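Local coordinates for hemagglutinin (Pseudomonas aeruginosa, PDB 6D7Y), which forms the toxic C-terminal tip of CdiA, the part that probably inhibits neighbouring bacteria in contact-dependent growth inhibition and is bound by an immunity protein, at residues A[84-87]-A[88-92]. Numbering follows the deposited sequence.
Sequences RLNL and DGTFK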
# COMPACT_ATOMS: atom_id res chain seq x y z
N ARG A 84 -4.07 -2.00 3.11
CA ARG A 84 -4.85 -3.17 3.36
C ARG A 84 -3.86 -4.28 3.69
O ARG A 84 -2.88 -4.49 2.97
CB ARG A 84 -5.66 -3.56 2.14
CG ARG A 84 -6.42 -4.89 2.24
CD ARG A 84 -7.26 -5.11 0.98
NE ARG A 84 -8.48 -4.30 1.01
CZ ARG A 84 -9.22 -3.98 -0.06
NH1 ARG A 84 -8.81 -4.27 -1.28
NH2 ARG A 84 -10.34 -3.25 0.11
N LEU A 85 -4.12 -4.93 4.81
CA LEU A 85 -3.34 -6.05 5.29
C LEU A 85 -4.21 -7.29 5.34
O LEU A 85 -5.43 -7.23 5.55
CB LEU A 85 -2.86 -5.78 6.71
CG LEU A 85 -2.04 -4.54 7.02
CD1 LEU A 85 -1.66 -4.54 8.50
CD2 LEU A 85 -0.81 -4.44 6.14
N ASN A 86 -3.58 -8.44 5.13
CA ASN A 86 -4.28 -9.69 5.36
C ASN A 86 -4.46 -9.82 6.87
O ASN A 86 -3.79 -9.13 7.67
CB ASN A 86 -3.43 -10.86 4.82
CG ASN A 86 -3.32 -10.82 3.33
OD1 ASN A 86 -4.33 -10.83 2.62
ND2 ASN A 86 -2.10 -10.78 2.83
N LEU A 87 -5.35 -10.72 7.29
CA LEU A 87 -5.59 -10.92 8.71
C LEU A 87 -4.36 -11.34 9.52
O LEU A 87 -4.32 -11.10 10.73
CB LEU A 87 -6.76 -11.89 8.97
CG LEU A 87 -8.13 -11.35 8.58
CD1 LEU A 87 -9.21 -12.38 8.91
CD2 LEU A 87 -8.40 -10.04 9.31
N ASP A 88 -3.37 -11.94 8.86
CA ASP A 88 -2.12 -12.32 9.55
C ASP A 88 -1.12 -11.15 9.64
O ASP A 88 -0.00 -11.32 10.12
CB ASP A 88 -1.46 -13.56 8.91
CG ASP A 88 -1.02 -13.34 7.46
OD1 ASP A 88 -1.17 -12.21 6.93
OD2 ASP A 88 -0.53 -14.31 6.85
N GLY A 89 -1.54 -9.95 9.21
CA GLY A 89 -0.67 -8.77 9.26
C GLY A 89 0.23 -8.56 8.05
O GLY A 89 0.98 -7.59 7.99
N THR A 90 0.22 -9.49 7.10
CA THR A 90 1.04 -9.31 5.90
C THR A 90 0.41 -8.28 4.97
O THR A 90 -0.81 -8.12 4.92
CB THR A 90 1.27 -10.62 5.12
OG1 THR A 90 0.03 -11.21 4.71
CG2 THR A 90 2.10 -11.62 5.94
N PHE A 91 1.27 -7.59 4.23
CA PHE A 91 0.82 -6.59 3.28
C PHE A 91 -0.01 -7.19 2.15
O PHE A 91 0.39 -8.18 1.56
CB PHE A 91 2.02 -5.86 2.68
CG PHE A 91 1.64 -4.80 1.70
CD1 PHE A 91 1.23 -3.55 2.14
CD2 PHE A 91 1.68 -5.06 0.32
CE1 PHE A 91 0.88 -2.58 1.24
CE2 PHE A 91 1.32 -4.09 -0.57
CZ PHE A 91 0.93 -2.84 -0.11
N LYS A 92 -1.17 -6.60 1.88
CA LYS A 92 -2.03 -7.04 0.76
C LYS A 92 -1.93 -6.01 -0.37
O LYS A 92 -1.69 -6.36 -1.53
CB LYS A 92 -3.49 -7.21 1.21
CG LYS A 92 -4.49 -7.45 0.08
CD LYS A 92 -4.22 -8.72 -0.65
CE LYS A 92 -5.34 -9.07 -1.61
NZ LYS A 92 -5.06 -10.42 -2.16
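Asn86 reaches across the turn to Thr90 and touches the returning chain along its whole length. CB comes first, 3.4 Å from OD1 of Asp88 and close to the Thr90 hydroxyl as well. With CG anti to the carbonyl carbon (chi1 -67°), the amide is carried over toward the returning chain. There ND2 donates to OG1 of Thr90 at 2.9 Å, a nearly straight bond (165° at the hydrogen) with the hydroxyl lying almost in the amide plane. The other branch, OD1, faces the aliphatic part of Lys92, with CD 3.9 Å away.

All this closes the beta hairpin between strands 82-86 and 91-95, the last two strands of the four-stranded antiparallel sheet. A type I turn runs from Asn86 to Gly89, closed by the bond from Gly89 N to Asn86 O. Gly89 has a positive phi of 87°, a backbone shape that glycine adopts readily. Asp88 adds an Asx turn: its OD1 takes the backbone N of Thr90 from above the carboxylate plane and, through its syn lone pair, the hydroxyl OG1 of Thr90, 2.7 Å from OD1. That hydroxyl therefore links Asn86 to Asp88.

Backbone bonds continue the ladder, Asn86 N to Thr90 O at 2.8 Å and Lys92 N to Arg84 O at 2.9 Å, flanking the non-hydrogen-bonded pair Leu85-Phe91. Beyond them Arg84 and Lys92 run side by side, CD of Arg84 3.7 Å from CG of Lys92, while the guanidinium NE forms a salt bridge with Glu74.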